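Local coordinates for protein TssK C (Escherichia coli, PDB 5M2Y) that forms part of the type VI secretion baseplate, its C-terminal domain, described here, being the part that probably docks onto the membrane complex, at residues F30-R35 with T45-L50; S55-S60 with A100-D105; A80-P83 with Q89-A92; G107-Y112 with L122-V127. All coordinates share one frame; numbering follows the deposited sequence.

Contact 1: F30-R35 with T45-L50; sequences FWLSVR and TKFPQL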
loop_
_atom_site.group_PDB
_atom_site.type_symbol
_atom_site.label_atom_id
_atom_site.label_comp_id
_atom_site.label_asym_id
_atom_site.label_seq_id
_atom_site.Cartn_x
_atom_site.Cartn_y
_atom_site.Cartn_z
ATOM N N PHE A 30 -6.384 4.337 2.310
ATOM C CA PHE A 30 -5.601 3.718 1.249
ATOM C C PHE A 30 -5.889 2.251 1.019
ATOM O O PHE A 30 -6.206 1.519 1.949
ATOM C CB PHE A 30 -4.112 3.912 1.554
ATOM C CG PHE A 30 -3.662 5.351 1.639
ATOM C CD1 PHE A 30 -3.782 6.063 2.823
ATOM C CD2 PHE A 30 -3.097 5.981 0.546
ATOM C CE1 PHE A 30 -3.376 7.385 2.903
ATOM C CE2 PHE A 30 -2.688 7.312 0.630
ATOM C CZ PHE A 30 -2.817 7.999 1.815
ATOM N N TRP A 31 -5.760 1.831 -0.244
ATOM C CA TRP A 31 -5.936 0.446 -0.669
ATOM C C TRP A 31 -4.867 0.050 -1.654
ATOM O O TRP A 31 -4.468 0.845 -2.506
ATOM C CB TRP A 31 -7.282 0.219 -1.372
ATOM C CG TRP A 31 -8.450 0.120 -0.464
ATOM C CD1 TRP A 31 -9.056 -1.014 -0.016
ATOM C CD2 TRP A 31 -9.195 1.216 0.069
ATOM N NE1 TRP A 31 -10.119 -0.696 0.791
ATOM C CE2 TRP A 31 -10.220 0.670 0.871
ATOM C CE3 TRP A 31 -9.094 2.607 -0.043
ATOM C CZ2 TRP A 31 -11.116 1.478 1.571
ATOM C CZ3 TRP A 31 -9.978 3.400 0.645
ATOM C CH2 TRP A 31 -10.997 2.842 1.416
ATOM N N LEU A 32 -4.466 -1.209 -1.574
ATOM C CA LEU A 32 -3.538 -1.816 -2.509
ATOM C C LEU A 32 -4.290 -2.780 -3.422
ATOM O O LEU A 32 -5.159 -3.527 -2.967
ATOM C CB LEU A 32 -2.433 -2.577 -1.753
ATOM C CG LEU A 32 -1.341 -1.757 -1.074
ATOM C CD1 LEU A 32 -0.491 -2.636 -0.169
ATOM C CD2 LEU A 32 -0.481 -1.006 -2.105
ATOM N N SER A 33 -3.971 -2.730 -4.711
ATOM C CA SER A 33 -4.514 -3.654 -5.713
ATOM C C SER A 33 -3.309 -4.493 -6.133
ATOM O O SER A 33 -2.265 -3.929 -6.455
ATOM C CB SER A 33 -5.115 -2.900 -6.894
ATOM O OG SER A 33 -5.359 -3.754 -7.994
ATOM N N VAL A 34 -3.411 -5.817 -5.987
ATOM C CA VAL A 34 -2.283 -6.724 -6.200
ATOM C C VAL A 34 -2.567 -7.813 -7.225
ATOM O O VAL A 34 -3.601 -8.463 -7.167
ATOM C CB VAL A 34 -1.846 -7.371 -4.849
ATOM C CG1 VAL A 34 -0.529 -8.132 -4.977
ATOM C CG2 VAL A 34 -1.775 -6.341 -3.724
ATOM N N ARG A 35 -1.622 -8.000 -8.138
ATOM C CA ARG A 35 -1.661 -9.086 -9.101
ATOM C C ARG A 35 -0.360 -9.827 -8.942
ATOM O O ARG A 35 0.680 -9.236 -8.640
ATOM C CB ARG A 35 -1.914 -8.634 -10.541
ATOM C CG ARG A 35 -0.973 -7.587 -11.071
ATOM C CD ARG A 35 -1.507 -7.003 -12.367
ATOM N NE ARG A 35 -2.677 -6.150 -12.150
ATOM C CZ ARG A 35 -2.613 -4.837 -11.935
ATOM N NH1 ARG A 35 -1.442 -4.222 -11.901
ATOM N NH2 ARG A 35 -3.722 -4.140 -11.756
ATOM N N THR A 45 -4.463 -14.814 1.434
ATOM C CA THR A 45 -4.053 -15.391 2.704
ATOM C C THR A 45 -2.685 -14.868 3.189
ATOM O O THR A 45 -2.568 -14.471 4.341
ATOM C CB THR A 45 -4.070 -16.925 2.544
ATOM O OG1 THR A 45 -5.418 -17.355 2.320
ATOM C CG2 THR A 45 -3.463 -17.665 3.727
ATOM N N LYS A 46 -1.672 -14.862 2.306
ATOM C CA LYS A 46 -0.261 -14.577 2.586
ATOM C C LYS A 46 0.203 -13.138 2.414
ATOM O O LYS A 46 1.065 -12.712 3.182
ATOM C CB LYS A 46 0.609 -15.499 1.732
ATOM C CG LYS A 46 0.442 -16.975 2.061
ATOM C CD LYS A 46 1.448 -17.787 1.278
ATOM C CE LYS A 46 1.322 -19.276 1.468
ATOM N NZ LYS A 46 2.270 -19.971 0.577
ATOM N N PHE A 47 -0.340 -12.398 1.427
ATOM C CA PHE A 47 0.052 -10.999 1.187
ATOM C C PHE A 47 0.021 -10.125 2.461
ATOM O O PHE A 47 1.003 -9.418 2.680
ATOM C CB PHE A 47 -0.752 -10.351 0.050
ATOM C CG PHE A 47 -0.250 -8.988 -0.353
ATOM C CD1 PHE A 47 0.824 -8.849 -1.226
ATOM C CD2 PHE A 47 -0.848 -7.843 0.136
ATOM C CE1 PHE A 47 1.294 -7.578 -1.591
ATOM C CE2 PHE A 47 -0.376 -6.575 -0.227
ATOM C CZ PHE A 47 0.684 -6.453 -1.094
ATOM N N PRO A 48 -1.014 -10.180 3.347
ATOM C CA PRO A 48 -0.988 -9.332 4.560
ATOM C C PRO A 48 0.192 -9.587 5.507
ATOM O O PRO A 48 0.537 -8.713 6.296
ATOM C CB PRO A 48 -2.318 -9.655 5.239
ATOM C CG PRO A 48 -3.204 -10.110 4.117
ATOM C CD PRO A 48 -2.295 -10.910 3.252
ATOM N N GLN A 49 0.793 -10.786 5.439
ATOM C CA GLN A 49 1.951 -11.157 6.258
ATOM C C GLN A 49 3.272 -11.009 5.530
ATOM O O GLN A 49 4.292 -10.816 6.176
ATOM C CB GLN A 49 1.794 -12.575 6.806
ATOM C CG GLN A 49 0.730 -12.629 7.884
ATOM C CD GLN A 49 0.718 -13.908 8.655
ATOM O OE1 GLN A 49 0.341 -14.946 8.130
ATOM N NE2 GLN A 49 1.096 -13.846 9.928
ATOM N N LEU A 50 3.262 -11.091 4.196
ATOM C CA LEU A 50 4.470 -10.962 3.385
ATOM C C LEU A 50 4.822 -9.516 3.057
ATOM O O LEU A 50 5.992 -9.157 3.112
ATOM C CB LEU A 50 4.372 -11.790 2.103
ATOM C CG LEU A 50 4.415 -13.303 2.293
ATOM C CD1 LEU A 50 4.036 -14.016 1.039
ATOM C CD2 LEU A 50 5.791 -13.767 2.745
#

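Contact 2: S55-S60 with A100-D105; sequences SPDDVS and ARAMLD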
loop_
_atom_site.group_PDB
_atom_site.type_symbol
_atom_site.label_atom_id
_atom_site.label_comp_id
_atom_site.label_asym_id
_atom_site.label_seq_id
_atom_site.Cartn_x
_atom_site.Cartn_y
_atom_site.Cartn_z
ATOM N N SER A 55 9.609 2.295 6.589
ATOM C CA SER A 55 9.597 3.547 7.279
ATOM C C SER A 55 9.780 4.658 6.271
ATOM O O SER A 55 10.698 4.621 5.523
ATOM C CB SER A 55 10.752 3.615 8.253
ATOM O OG SER A 55 10.759 4.827 8.932
ATOM N N PRO A 56 8.879 5.627 6.291
ATOM C CA PRO A 56 8.972 6.749 5.373
ATOM C C PRO A 56 9.916 7.844 5.906
ATOM O O PRO A 56 10.247 8.725 5.160
ATOM C CB PRO A 56 7.563 7.308 5.350
ATOM C CG PRO A 56 6.977 6.934 6.621
ATOM C CD PRO A 56 7.663 5.701 7.097
ATOM N N ASP A 57 10.320 7.747 7.158
ATOM C CA ASP A 57 11.127 8.787 7.764
ATOM C C ASP A 57 12.282 8.383 8.648
ATOM O O ASP A 57 12.764 9.194 9.385
ATOM C CB ASP A 57 10.211 9.688 8.585
ATOM C CG ASP A 57 9.456 8.931 9.686
ATOM O OD1 ASP A 57 9.712 7.764 9.854
ATOM O OD2 ASP A 57 8.635 9.541 10.383
ATOM N N ASP A 58 12.737 7.156 8.560
ATOM C CA ASP A 58 13.832 6.735 9.396
ATOM C C ASP A 58 15.120 7.421 8.996
ATOM O O ASP A 58 15.413 7.552 7.839
ATOM C CB ASP A 58 14.008 5.241 9.419
ATOM C CG ASP A 58 14.922 4.795 10.520
ATOM O OD1 ASP A 58 14.523 4.814 11.680
ATOM O OD2 ASP A 58 16.021 4.449 10.187
ATOM N N VAL A 59 15.855 7.859 10.014
ATOM C CA VAL A 59 17.116 8.534 9.839
ATOM C C VAL A 59 18.294 7.765 10.434
ATOM O O VAL A 59 19.380 8.284 10.529
ATOM C CB VAL A 59 17.040 9.983 10.351
ATOM C CG1 VAL A 59 16.105 10.784 9.496
ATOM C CG2 VAL A 59 16.555 10.036 11.783
ATOM N N SER A 60 18.073 6.513 10.806
ATOM C CA SER A 60 19.127 5.667 11.323
ATOM C C SER A 60 19.996 5.065 10.228
ATOM O O SER A 60 19.669 5.183 9.075
ATOM C CB SER A 60 18.537 4.549 12.187
ATOM O OG SER A 60 18.057 3.506 11.429
ATOM N N ALA A 100 -0.132 6.820 9.674
ATOM C CA ALA A 100 -0.727 7.741 8.707
ATOM C C ALA A 100 0.005 9.080 8.722
ATOM O O ALA A 100 0.388 9.575 7.665
ATOM C CB ALA A 100 -2.192 7.947 9.036
ATOM N N ARG A 101 0.244 9.626 9.921
ATOM C CA ARG A 101 0.957 10.878 10.108
ATOM C C ARG A 101 2.388 10.777 9.574
ATOM O O ARG A 101 2.809 11.673 8.860
ATOM C CB ARG A 101 0.949 11.283 11.603
ATOM C CG ARG A 101 1.640 12.615 11.918
ATOM C CD ARG A 101 1.538 12.979 13.389
ATOM N N ALA A 102 3.116 9.679 9.891
ATOM C CA ALA A 102 4.500 9.463 9.451
ATOM C C ALA A 102 4.635 9.479 7.935
ATOM O O ALA A 102 5.553 10.107 7.433
ATOM C CB ALA A 102 5.053 8.158 10.020
ATOM N N MET A 103 3.709 8.820 7.209
ATOM C CA MET A 103 3.729 8.767 5.744
ATOM C C MET A 103 3.365 10.115 5.124
ATOM O O MET A 103 4.054 10.567 4.211
ATOM C CB MET A 103 2.791 7.679 5.225
ATOM C CG MET A 103 3.330 6.299 5.432
ATOM S SD MET A 103 2.254 5.053 4.754
ATOM C CE MET A 103 0.974 5.125 5.866
ATOM N N LEU A 104 2.289 10.747 5.617
ATOM C CA LEU A 104 1.830 12.032 5.109
ATOM C C LEU A 104 2.836 13.159 5.364
ATOM O O LEU A 104 3.079 13.955 4.460
ATOM C CB LEU A 104 0.427 12.367 5.632
ATOM C CG LEU A 104 -0.698 11.421 5.172
ATOM C CD1 LEU A 104 -1.920 11.551 6.040
ATOM C CD2 LEU A 104 -1.038 11.629 3.681
ATOM N N ASP A 105 3.470 13.176 6.549
ATOM C CA ASP A 105 4.486 14.180 6.895
ATOM C C ASP A 105 5.755 14.020 6.065
ATOM O O ASP A 105 6.366 15.023 5.688
ATOM C CB ASP A 105 4.844 14.131 8.386
ATOM C CG ASP A 105 3.804 14.722 9.314
ATOM O OD1 ASP A 105 2.842 15.350 8.822
ATOM O OD2 ASP A 105 3.966 14.580 10.538
HETATM O O HOH W 1 7.271 11.508 9.033
#

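Contact 3: A80-P83 with Q89-A92; sequences AAIP and QYFA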
loop_
_atom_site.group_PDB
_atom_site.type_symbol
_atom_site.label_atom_id
_atom_site.label_comp_id
_atom_site.label_asym_id
_atom_site.label_seq_id
_atom_site.Cartn_x
_atom_site.Cartn_y
_atom_site.Cartn_z
ATOM N N ALA A 80 -15.112 2.425 -4.166
ATOM C CA ALA A 80 -15.005 3.480 -5.169
ATOM C C ALA A 80 -14.851 2.875 -6.556
ATOM O O ALA A 80 -14.454 1.713 -6.677
ATOM C CB ALA A 80 -13.813 4.368 -4.861
ATOM N N ALA A 81 -15.151 3.673 -7.600
ATOM C CA ALA A 81 -15.056 3.258 -8.995
ATOM C C ALA A 81 -13.604 3.267 -9.439
ATOM O O ALA A 81 -12.993 4.328 -9.576
ATOM C CB ALA A 81 -15.898 4.173 -9.875
ATOM N N ILE A 82 -13.040 2.062 -9.606
ATOM C CA ILE A 82 -11.652 1.862 -10.016
ATOM C C ILE A 82 -11.564 0.822 -11.152
ATOM O O ILE A 82 -12.490 0.012 -11.303
ATOM C CB ILE A 82 -10.741 1.475 -8.813
ATOM C CG1 ILE A 82 -11.083 0.092 -8.249
ATOM C CG2 ILE A 82 -10.729 2.543 -7.717
ATOM C CD1 ILE A 82 -9.926 -0.627 -7.622
ATOM N N PRO A 83 -10.466 0.828 -11.951
ATOM C CA PRO A 83 -10.328 -0.170 -13.026
ATOM C C PRO A 83 -10.460 -1.598 -12.498
ATOM O O PRO A 83 -9.845 -1.940 -11.491
ATOM C CB PRO A 83 -8.930 0.100 -13.572
ATOM C CG PRO A 83 -8.708 1.540 -13.294
ATOM C CD PRO A 83 -9.331 1.772 -11.956
ATOM N N GLN A 89 -6.307 -8.938 -6.338
ATOM C CA GLN A 89 -6.711 -9.037 -4.949
ATOM C C GLN A 89 -6.571 -7.657 -4.358
ATOM O O GLN A 89 -5.596 -6.964 -4.651
ATOM C CB GLN A 89 -5.820 -10.025 -4.209
ATOM C CG GLN A 89 -6.048 -11.475 -4.631
ATOM C CD GLN A 89 -7.411 -12.025 -4.285
ATOM O OE1 GLN A 89 -8.039 -11.645 -3.286
ATOM N NE2 GLN A 89 -7.857 -13.003 -5.054
ATOM N N TYR A 90 -7.567 -7.243 -3.566
ATOM C CA TYR A 90 -7.597 -5.914 -2.967
ATOM C C TYR A 90 -7.405 -5.964 -1.475
ATOM O O TYR A 90 -7.844 -6.908 -0.821
ATOM C CB TYR A 90 -8.864 -5.149 -3.375
ATOM C CG TYR A 90 -8.962 -4.981 -4.880
ATOM C CD1 TYR A 90 -9.497 -5.981 -5.680
ATOM C CD2 TYR A 90 -8.460 -3.855 -5.501
ATOM C CE1 TYR A 90 -9.541 -5.852 -7.068
ATOM C CE2 TYR A 90 -8.497 -3.714 -6.886
ATOM C CZ TYR A 90 -9.042 -4.714 -7.666
ATOM O OH TYR A 90 -9.072 -4.589 -9.036
ATOM N N PHE A 91 -6.676 -4.980 -0.954
ATOM C CA PHE A 91 -6.365 -4.902 0.464
ATOM C C PHE A 91 -6.456 -3.488 0.972
ATOM O O PHE A 91 -6.006 -2.570 0.308
ATOM C CB PHE A 91 -4.948 -5.428 0.741
ATOM C CG PHE A 91 -4.658 -6.817 0.229
ATOM C CD1 PHE A 91 -4.230 -7.019 -1.072
ATOM C CD2 PHE A 91 -4.813 -7.928 1.050
ATOM C CE1 PHE A 91 -4.000 -8.314 -1.555
ATOM C CE2 PHE A 91 -4.574 -9.223 0.564
ATOM C CZ PHE A 91 -4.170 -9.410 -0.737
ATOM N N ALA A 92 -7.015 -3.317 2.151
ATOM C CA ALA A 92 -7.064 -2.013 2.783
ATOM C C ALA A 92 -5.861 -1.850 3.672
ATOM O O ALA A 92 -5.397 -2.813 4.268
ATOM C CB ALA A 92 -8.312 -1.894 3.631
HETATM O O HOH W 2 -7.695 -2.398 -9.858
#

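Contact 4: G107-Y112 with L122-V127; sequences GRCTFY and LELFAV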
loop_
_atom_site.group_PDB
_atom_site.type_symbol
_atom_site.label_atom_id
_atom_site.label_comp_id
_atom_site.label_asym_id
_atom_site.label_seq_id
_atom_site.Cartn_x
_atom_site.Cartn_y
_atom_site.Cartn_z
ATOM N N GLY A 107 5.777 12.680 3.130
ATOM C CA GLY A 107 5.319 12.828 1.760
ATOM C C GLY A 107 5.634 11.620 0.903
ATOM O O GLY A 107 5.794 11.734 -0.310
ATOM N N ARG A 108 5.698 10.438 1.560
ATOM C CA ARG A 108 6.115 9.194 0.936
ATOM C C ARG A 108 5.634 7.939 1.643
ATOM O O ARG A 108 5.423 7.933 2.854
ATOM C CB ARG A 108 7.645 9.193 0.974
ATOM C CG ARG A 108 8.352 8.175 0.117
ATOM C CD ARG A 108 9.826 8.495 0.153
ATOM N NE ARG A 108 10.434 8.238 1.444
ATOM C CZ ARG A 108 11.308 7.265 1.695
ATOM N NH1 ARG A 108 11.680 6.440 0.726
ATOM N NH2 ARG A 108 11.803 7.123 2.906
ATOM N N CYS A 109 5.519 6.858 0.870
ATOM C CA CYS A 109 5.221 5.550 1.429
ATOM C C CYS A 109 6.027 4.501 0.674
ATOM O O CYS A 109 6.333 4.689 -0.502
ATOM C CB CYS A 109 3.727 5.251 1.419
ATOM S SG CYS A 109 3.006 5.147 -0.232
ATOM N N THR A 110 6.403 3.421 1.356
ATOM C CA THR A 110 7.176 2.345 0.745
ATOM C C THR A 110 6.612 1.006 1.162
ATOM O O THR A 110 6.100 0.873 2.269
ATOM C CB THR A 110 8.670 2.406 1.096
ATOM O OG1 THR A 110 8.847 2.129 2.471
ATOM C CG2 THR A 110 9.326 3.734 0.751
ATOM N N PHE A 111 6.698 0.024 0.264
ATOM C CA PHE A 111 6.234 -1.332 0.534
ATOM C C PHE A 111 7.249 -2.328 0.062
ATOM O O PHE A 111 7.793 -2.206 -1.030
ATOM C CB PHE A 111 4.883 -1.622 -0.145
ATOM C CG PHE A 111 3.808 -0.627 0.193
ATOM C CD1 PHE A 111 3.009 -0.798 1.313
ATOM C CD2 PHE A 111 3.605 0.491 -0.605
ATOM C CE1 PHE A 111 2.028 0.142 1.629
ATOM C CE2 PHE A 111 2.628 1.424 -0.294
ATOM C CZ PHE A 111 1.838 1.243 0.816
ATOM N N TYR A 112 7.494 -3.314 0.902
ATOM C CA TYR A 112 8.393 -4.400 0.604
ATOM C C TYR A 112 7.544 -5.576 0.186
ATOM O O TYR A 112 6.600 -5.940 0.886
ATOM C CB TYR A 112 9.235 -4.759 1.843
ATOM C CG TYR A 112 9.911 -6.108 1.762
ATOM C CD1 TYR A 112 10.917 -6.345 0.830
ATOM C CD2 TYR A 112 9.562 -7.132 2.624
ATOM C CE1 TYR A 112 11.543 -7.579 0.749
ATOM C CE2 TYR A 112 10.191 -8.371 2.560
ATOM C CZ TYR A 112 11.178 -8.588 1.614
ATOM O OH TYR A 112 11.842 -9.787 1.553
ATOM N N LEU A 122 1.872 -4.071 -7.869
ATOM C CA LEU A 122 1.096 -3.279 -6.914
ATOM C C LEU A 122 0.611 -1.964 -7.501
ATOM O O LEU A 122 1.353 -1.290 -8.203
ATOM C CB LEU A 122 1.979 -2.919 -5.719
ATOM C CG LEU A 122 2.157 -3.877 -4.558
ATOM C CD1 LEU A 122 2.588 -5.262 -4.951
ATOM C CD2 LEU A 122 3.013 -3.225 -3.467
ATOM N N GLU A 123 -0.592 -1.566 -7.121
ATOM C CA GLU A 123 -1.149 -0.261 -7.448
ATOM C C GLU A 123 -1.753 0.286 -6.149
ATOM O O GLU A 123 -2.358 -0.482 -5.399
ATOM C CB GLU A 123 -2.161 -0.330 -8.592
ATOM C CG GLU A 123 -1.513 -0.647 -9.928
ATOM C CD GLU A 123 -2.414 -0.510 -11.151
ATOM O OE1 GLU A 123 -3.648 -0.535 -10.995
ATOM O OE2 GLU A 123 -1.869 -0.390 -12.269
ATOM N N LEU A 124 -1.517 1.581 -5.841
ATOM C CA LEU A 124 -2.022 2.192 -4.613
ATOM C C LEU A 124 -3.033 3.259 -4.975
ATOM O O LEU A 124 -2.793 4.061 -5.875
ATOM C CB LEU A 124 -0.863 2.792 -3.795
ATOM C CG LEU A 124 -1.202 3.522 -2.486
ATOM C CD1 LEU A 124 -1.702 2.564 -1.415
ATOM C CD2 LEU A 124 0.011 4.270 -1.970
ATOM N N PHE A 125 -4.210 3.180 -4.326
ATOM C CA PHE A 125 -5.335 4.104 -4.473
ATOM C C PHE A 125 -5.675 4.701 -3.104
ATOM O O PHE A 125 -5.625 4.003 -2.093
ATOM C CB PHE A 125 -6.591 3.361 -4.963
ATOM C CG PHE A 125 -6.519 2.710 -6.317
ATOM C CD1 PHE A 125 -6.071 1.405 -6.456
ATOM C CD2 PHE A 125 -6.959 3.381 -7.450
ATOM C CE1 PHE A 125 -6.006 0.806 -7.715
ATOM C CE2 PHE A 125 -6.904 2.777 -8.708
ATOM C CZ PHE A 125 -6.430 1.493 -8.833
ATOM N N ALA A 126 -6.051 5.982 -3.086
ATOM C CA ALA A 126 -6.542 6.661 -1.892
ATOM C C ALA A 126 -7.947 7.141 -2.208
ATOM O O ALA A 126 -8.204 7.650 -3.307
ATOM C CB ALA A 126 -5.655 7.833 -1.512
ATOM N N VAL A 127 -8.834 6.926 -1.272
ATOM C CA VAL A 127 -10.192 7.372 -1.421
ATOM C C VAL A 127 -10.320 8.549 -0.485
ATOM O O VAL A 127 -10.083 8.430 0.659
ATOM C CB VAL A 127 -11.188 6.281 -1.090
ATOM C CG1 VAL A 127 -12.606 6.792 -1.116
ATOM C CG2 VAL A 127 -11.043 5.159 -2.080
#

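Contact 1: F30-R35 with T45-L50
V34 and L32 of strand 28-35 meet the phenyl ring of F47 from helix 40-50, a helix-on-sheet packing in which one aromatic side chain spans the distance between the two elements. F47 gives up the largest area, 71 Å² of the 133 Å² buried in all, V34 follows with 39 Å², and L32 adds 23 Å². The backbones stay well apart, with V34 CA and F47 CA at 8.8 Å. F47 bridges this distance because its CG stands anti to the backbone N (chi1 -172°), which sends the ring from the helix toward the strand.

V34 approaches F47 from the opposite direction and sets its CG2 methyl over one ring face. That methyl lies 3.9 Å from the ring centroid and 21° off the ring normal, which meets the definition of a CH-pi contact; it is displaced from the centre toward the rim. Its other methyl, CG1, reaches F47 CE1 at 3.9 Å.

L32 comes at about a right angle to F47 and meets the edge of the ring instead of a face. The ring is further lined by F91 of strand 89-95, whose plane is inclined by about 35° to it, and by I72. L32, V34 and F47 are all buried, and the closest approach is V34 CG2 to F47 CZ, 3.6 Å, while L32 CD1 touches F47 CE2 at 3.9 Å in the ring plane.

Contact 2: S55-S60 with A100-D105
A loop-on-helix contact joins the loop after strand 52-54 to helix 97-106: the pyrrolidine ring of P56 rests on the helix backbone at A102 and M103. P56 CG makes the approach. It stands 3.6 Å from A102 O and 3.9 Å from M103 CG, so a single ring carbon touches both the A102 carbonyl oxygen and the CG methylene of M103. A102 offers its CB to the same carbon at 4.1 Å. M103 contributes its backbone N and its CG; its CA-CB bond leads away from the loop, and its side chain also packs on L19 and L67.

Beside the proline lies a polar bridge. D57 has chi1 59°, with its carboxylate lodged between the backbone N and the carbonyl carbon, and OD2 thereby comes to 3.9 Å from A102 CB. One water donates to D57 OD2 and to A102 O, each at 2.7 Å, and thus ties the exposed acid to the helix without a direct bond.

Further along, the loop is shaped by an Asx turn, in which D58 OD2 accepts from S60 N, two residues on. The same oxygen also takes S60 OG, at 2.6 Å. The two donors arrive differently: the hydroxyl uses the syn lone pair, whereas the amide nitrogen lies 64° out of the carboxylate plane. From strand 108-112, R108 NH2 donates to P56 O, tying the loop to the strand that follows helix 97-106.

Contact 3: A80-P83 with Q89-A92
I82 lays its terminal methyl against the phenol ring of Y90, with CD1 reaching CE2 of that ring at 3.5 Å. The two side chains come from opposite directions and bridge backbones that are far apart, 11.3 Å between I82 CA and Y90 CA. I82 CD1 also lies 4.1 Å from Y90 CD2, so the methyl meets the ring obliquely on its CD2-CE2 side. With chi2 at 151°, CD1 of I82 is extended away from CA, which brings it to the ring.

The contact ties the loop between strands 70-75 and 89-95 to the second of these strands through side chains. Y90 belongs to the strand, where its backbone pairs with V75, while its side chain also touches S33 of the neighbouring strand 28-35. On the loop side, I82 packs against V3 of strand 3-11.

The phenol group adds a water-mediated link. Y90 OH and P83 O stand 3.7 Å apart, and one water bridges them from the side, 2.7 Å from each of P83 O and Y90 OH. It donates to P83 O and lies at the edge of the Y90 ring, in its plane.

Contact 4: G107-Y112 with L122-V127
L124 points its CD2 methyl into the angle between C109 and F111, so that one branch of the leucine meets a thiol and an aromatic ring. C109 SG lies 3.6 Å from L124 CD2, and F111 CE2 lies 4.2 Å from the same methyl. Against the ring, the methyl sits at the edge, near the plane. L124 reaches this position with CG anti to its own nitrogen (chi1 178°), and C109 turns its sulfur between N and the carbonyl carbon (chi1 64°).

L122, two residues earlier on strand 121-128, meets F111 nearer its backbone: L122 CD2 touches F111 CB at 4.1 Å.

The two strands belong to one antiparallel sheet but are not neighbours in it; strands 14-18 and 3-11 lie between them. Their axes approach to 10.5 Å at 146°, and no hydrogen bond crosses. With two strands between, that approach implies a curved sheet, and the side chains meet on its inner side. Strand 108-112 follows helix 97-106, which ends in a Schellman motif with G107 at positive phi.

Four buried residues meet through carbon and sulfur alone, so dispersion and the hydrophobic effect hold them, while backbone bonds to strands 14-18 and 52-54 set the register of strand 108-112.

Overall arrangement
Contacts 1, 3 and 4 share one antiparallel sheet, whereas contact 2 joins a loop to helix 97-106 across the chain's centre from contacts 1 and 3. Contact 4 lies nearest the chain's centre, about 4 Å away, and the centres of contacts 1 and 3 lie about 11 and 13 Å from that of contact 4. Strand 28-35 links these three, flanked by 89-95 and 121-128. Contact 2 leads into contact 4, because helix 97-106 is followed by strand 108-112. Contact 1 closes before contact 2 opens, contact 3 falls between the segments of contact 2, and contact 4 comes last. Contacts 1, 3 and 4 touch one another and contact 2 touches contact 4, consistent with one compact domain.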